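Local atomic coordinates of putative polyketide cyclase (Bacillus cereus, PDB entry 3K0Z), a protein that is of unknown function but, as a putative lipoprotein of the SnoaL-like polyketide cyclase family with the NTF2-type fold, may bind or cyclise a small organic substrate. Residues E53-P56 and Q57-E61; L100-G104 and D105-A109. All blocks are in the same frame, centred on the assembly; numbering follows the deposited sequence.

Contact 1 (E53-P56 and Q57-E61)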
loop_
_atom_site.group_PDB
_atom_site.type_symbol
_atom_site.label_atom_id
_atom_site.label_comp_id
_atom_site.label_asym_id
_atom_site.label_seq_id
_atom_site.Cartn_x
_atom_site.Cartn_y
_atom_site.Cartn_z
ATOM N N GLU A 53 -22.571 -10.100 -7.702
ATOM C CA GLU A 53 -22.362 -11.461 -8.169
ATOM C C GLU A 53 -20.867 -11.791 -8.354
ATOM O O GLU A 53 -20.496 -12.957 -8.399
ATOM C CB GLU A 53 -23.164 -11.751 -9.417
ATOM C CG GLU A 53 -22.697 -11.037 -10.696
ATOM C CD GLU A 53 -23.375 -9.685 -10.921
ATOM O OE1 GLU A 53 -23.987 -9.092 -9.955
ATOM O OE2 GLU A 53 -23.277 -9.216 -12.090
ATOM N N LEU A 54 -20.017 -10.773 -8.415
ATOM C CA LEU A 54 -18.552 -10.985 -8.502
ATOM C C LEU A 54 -17.971 -11.501 -7.202
ATOM O O LEU A 54 -16.944 -12.217 -7.162
ATOM C CB LEU A 54 -17.834 -9.684 -8.890
ATOM C CG LEU A 54 -18.003 -9.214 -10.336
ATOM C CD1 LEU A 54 -17.349 -7.901 -10.457
ATOM C CD2 LEU A 54 -17.407 -10.276 -11.358
ATOM N N ILE A 55 -18.589 -11.129 -6.101
ATOM C CA ILE A 55 -18.006 -11.461 -4.785
ATOM C C ILE A 55 -17.690 -12.954 -4.563
ATOM O O ILE A 55 -16.549 -13.318 -4.274
ATOM C CB ILE A 55 -18.854 -10.857 -3.635
ATOM C CG1 ILE A 55 -18.748 -9.333 -3.673
ATOM C CG2 ILE A 55 -18.385 -11.368 -2.259
ATOM C CD1 ILE A 55 -19.710 -8.623 -2.765
ATOM N N PRO A 56 -18.672 -13.833 -4.713
ATOM C CA PRO A 56 -18.305 -15.217 -4.556
ATOM C C PRO A 56 -17.362 -15.778 -5.627
ATOM O O PRO A 56 -16.850 -16.888 -5.461
ATOM C CB PRO A 56 -19.654 -15.945 -4.597
ATOM C CG PRO A 56 -20.615 -14.996 -5.157
ATOM C CD PRO A 56 -20.101 -13.645 -4.992
ATOM N N GLN A 57 -17.138 -15.061 -6.728
ATOM C CA GLN A 57 -16.173 -15.547 -7.696
ATOM C C GLN A 57 -14.773 -15.049 -7.351
ATOM O O GLN A 57 -13.802 -15.453 -7.989
ATOM C CB GLN A 57 -16.538 -15.085 -9.101
ATOM C CG GLN A 57 -17.928 -15.557 -9.576
ATOM C CD GLN A 57 -18.289 -14.961 -10.910
ATOM O OE1 GLN A 57 -17.752 -15.358 -11.922
ATOM N NE2 GLN A 57 -19.236 -14.015 -10.918
ATOM N N THR A 58 -14.672 -14.156 -6.361
ATOM C CA THR A 58 -13.429 -13.402 -6.126
ATOM C C THR A 58 -12.811 -13.628 -4.751
ATOM O O THR A 58 -11.577 -13.769 -4.647
ATOM C CB THR A 58 -13.688 -11.908 -6.301
ATOM O OG1 THR A 58 -14.375 -11.675 -7.540
ATOM C CG2 THR A 58 -12.360 -11.093 -6.256
ATOM N N VAL A 59 -13.649 -13.645 -3.718
ATOM C CA VAL A 59 -13.205 -13.847 -2.350
ATOM C C VAL A 59 -13.809 -15.115 -1.749
ATOM O O VAL A 59 -14.845 -15.573 -2.198
ATOM C CB VAL A 59 -13.460 -12.580 -1.452
ATOM C CG1 VAL A 59 -12.952 -11.302 -2.184
ATOM C CG2 VAL A 59 -14.956 -12.425 -1.087
ATOM N N THR A 60 -13.146 -15.683 -0.744
ATOM C CA THR A 60 -13.642 -16.880 -0.085
ATOM C C THR A 60 -14.754 -16.468 0.863
ATOM O O THR A 60 -14.863 -15.308 1.270
ATOM C CB THR A 60 -12.555 -17.597 0.707
ATOM O OG1 THR A 60 -12.064 -16.724 1.717
ATOM C CG2 THR A 60 -11.434 -18.038 -0.216
ATOM N N GLU A 61 -15.581 -17.429 1.251
ATOM C CA GLU A 61 -16.767 -17.079 2.039
ATOM C C GLU A 61 -16.378 -16.495 3.387
ATOM O O GLU A 61 -17.124 -15.726 3.930
ATOM C CB GLU A 61 -17.703 -18.275 2.217
ATOM C CG GLU A 61 -17.246 -19.256 3.245
#

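Contact 2 (L100-G104 and D105-A109)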
loop_
_atom_site.group_PDB
_atom_site.type_symbol
_atom_site.label_atom_id
_atom_site.label_comp_id
_atom_site.label_asym_id
_atom_site.label_seq_id
_atom_site.Cartn_x
_atom_site.Cartn_y
_atom_site.Cartn_z
ATOM N N LEU A 100 0.260 -3.809 -10.450
ATOM C CA LEU A 100 0.021 -5.073 -9.798
ATOM C C LEU A 100 1.321 -5.846 -9.616
ATOM O O LEU A 100 2.003 -6.174 -10.619
ATOM C CB LEU A 100 -0.948 -5.887 -10.659
ATOM C CG LEU A 100 -1.897 -6.825 -9.980
ATOM C CD1 LEU A 100 -2.894 -6.027 -9.028
ATOM C CD2 LEU A 100 -2.612 -7.713 -11.022
ATOM N N LEU A 101 1.661 -6.180 -8.370
ATOM C CA LEU A 101 2.939 -6.919 -8.035
ATOM C C LEU A 101 2.556 -8.301 -7.508
ATOM O O LEU A 101 1.887 -8.417 -6.460
ATOM C CB LEU A 101 3.745 -6.177 -6.996
ATOM C CG LEU A 101 3.810 -4.683 -7.337
ATOM C CD1 LEU A 101 4.455 -3.872 -6.134
ATOM C CD2 LEU A 101 4.535 -4.474 -8.690
ATOM N N VAL A 102 2.972 -9.344 -8.223
ATOM C CA VAL A 102 2.505 -10.719 -7.919
ATOM C C VAL A 102 3.662 -11.620 -7.488
ATOM O O VAL A 102 4.556 -11.861 -8.253
ATOM C CB VAL A 102 1.738 -11.305 -9.114
ATOM C CG1 VAL A 102 1.180 -12.654 -8.755
ATOM C CG2 VAL A 102 0.595 -10.310 -9.594
ATOM N N VAL A 103 3.632 -12.127 -6.244
ATOM C CA VAL A 103 4.745 -12.927 -5.730
ATOM C C VAL A 103 4.308 -13.857 -4.639
ATOM O O VAL A 103 3.533 -13.473 -3.777
ATOM C CB VAL A 103 5.906 -12.013 -5.245
ATOM C CG1 VAL A 103 5.516 -11.123 -4.012
ATOM C CG2 VAL A 103 7.215 -12.854 -4.978
ATOM N N GLY A 104 4.758 -15.107 -4.702
ATOM C CA GLY A 104 4.352 -16.127 -3.727
ATOM C C GLY A 104 2.826 -16.251 -3.742
ATOM O O GLY A 104 2.274 -16.506 -4.775
ATOM N N ASP A 105 2.161 -16.027 -2.604
ATOM C CA ASP A 105 0.707 -16.068 -2.518
ATOM C C ASP A 105 0.110 -14.680 -2.308
ATOM O O ASP A 105 -1.046 -14.588 -1.915
ATOM C CB ASP A 105 0.293 -16.932 -1.332
ATOM C CG ASP A 105 0.613 -18.369 -1.530
ATOM O OD1 ASP A 105 0.625 -18.827 -2.696
ATOM O OD2 ASP A 105 0.832 -19.045 -0.502
ATOM N N LYS A 106 0.869 -13.622 -2.612
ATOM C CA LYS A 106 0.475 -12.243 -2.321
ATOM C C LYS A 106 0.402 -11.396 -3.594
ATOM O O LYS A 106 1.155 -11.599 -4.569
ATOM C CB LYS A 106 1.443 -11.616 -1.293
ATOM C CG LYS A 106 1.452 -12.253 0.130
ATOM C CD LYS A 106 0.730 -11.467 1.167
ATOM C CE LYS A 106 0.722 -12.192 2.531
ATOM N NZ LYS A 106 1.966 -12.124 3.356
ATOM N N VAL A 107 -0.557 -10.473 -3.607
ATOM C CA VAL A 107 -0.697 -9.522 -4.718
ATOM C C VAL A 107 -0.762 -8.120 -4.113
ATOM O O VAL A 107 -1.540 -7.883 -3.218
ATOM C CB VAL A 107 -1.994 -9.769 -5.551
ATOM C CG1 VAL A 107 -2.173 -8.674 -6.658
ATOM C CG2 VAL A 107 -1.968 -11.108 -6.199
ATOM N N THR A 108 0.065 -7.202 -4.591
ATOM C CA THR A 108 -0.071 -5.799 -4.201
ATOM C C THR A 108 -0.694 -5.080 -5.363
ATOM O O THR A 108 -0.211 -5.233 -6.488
ATOM C CB THR A 108 1.276 -5.163 -3.958
ATOM O OG1 THR A 108 1.987 -5.924 -2.957
ATOM C CG2 THR A 108 1.072 -3.703 -3.508
ATOM N N ALA A 109 -1.750 -4.325 -5.101
ATOM C CA ALA A 109 -2.381 -3.491 -6.114
ATOM C C ALA A 109 -2.298 -2.035 -5.714
ATOM O O ALA A 109 -2.576 -1.703 -4.538
ATOM C CB ALA A 109 -3.904 -3.896 -6.335
HETATM O O HOH W 1 3.452 -7.968 -3.936
HETATM O O HOH W 2 0.797 -18.754 -5.213
#

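Contact 1 (E53-P56 and Q57-E61)
Thr58 OG1 donates to Leu54 O at 2.7 Å, the shortest of five hydrogen bonds that tie 53-56 to 57-61 in a short, weakly bonded helical turn leading into strand 59-60 of this SnoaL-like domain. The backbone N of Gln57 reaches the same Leu54 O at 2.9 Å from the opposite face of the carbonyl plane, so one oxygen is gripped from above and below. With OG1 beside its own backbone N (chi1 -50°), the Thr58 hydroxyl turns back along the helix onto that carbonyl. Ile55 O is likewise shared, by Thr58 N at 2.9 Å and by Val59 N at 3.0 Å, the latter nearly in line with the C=O bond. One residue before Leu54, Glu53 O receives Gln57 NE2 at 3.0 Å in an almost straight bond (175°), the side chain reaching back extended beyond CG. Leu54 leans on Ala45 of helix 30-49, whereas Ile55 packs on Phe46 of that helix and on Leu79 of helix 76-87. Thr58 and Thr60 are both backbone hydrogen-bonded to Ile137 of strand 136-144. On the buried side Ile55 and Val59 run alongside each other in the same direction, with Ile55 CG2 3.8 Å from Val59 CG2.

Contact 2 (L100-G104 and D105-A109)
Leu100 CD1 sits over the neighbouring strand between two partners, 3.6 Å from Val107 CG1 and 3.6 Å from Ala109 CB, on the face of an antiparallel beta hairpin that carries Leu100, Val102, Val107 and Ala109. Val107 holds CG1 anti to its backbone N (chi1 176°), which brings that methyl to the leucine. Helix 30-49 covers this face through Val37 and Ala40 against Leu100 and Met36 against Val102. On the other face, Leu101 CB meets Thr108 CB at 4.0 Å, the two side chains crossing at a slant. Paired amides join Leu101 with Thr108 in both directions, and Val103 with Lys106 likewise; Val103 N to Lys106 O is 3.0 Å. The type II' turn from Val103 to Lys106 places Gly104, with phi 57°, at its first corner. A water donates to Leu101 O at 3.0 Å and also hydrogen-bonds Thr108 OG1 at 2.7 Å. That hydroxyl also bonds to Thr108 of the second subunit, while Lys106 NZ forms a salt bridge with Asp99 of the second subunit. One face is thus apolar and helix-covered; the other combines Leu101 and Val103 packing with polar bonds, so the hairpin takes part in the dimer interface through both oily and charged contacts.

Contact 1 precedes contact 2 along the chain, and all four segments belong to the same SnoaL-like domain. Their centres lie 18 Å apart and their nearest atoms about 10 Å apart, so they do not touch. The beta-sheet connects them: 100-104 and 105-109 belong to adjacent strands 93-103 and 106-117, and strand 120-133 separates the latter from strand 136-144, to which 57-61 bonds. Both lean on helix 30-49, contact 1 toward its C-terminal part, with Thr58 against Phe43, and contact 2 from Met36 to Tyr44, with Ala109 against Tyr44. They thus share one helix and one sheet, but contact 2 alone touches the second subunit.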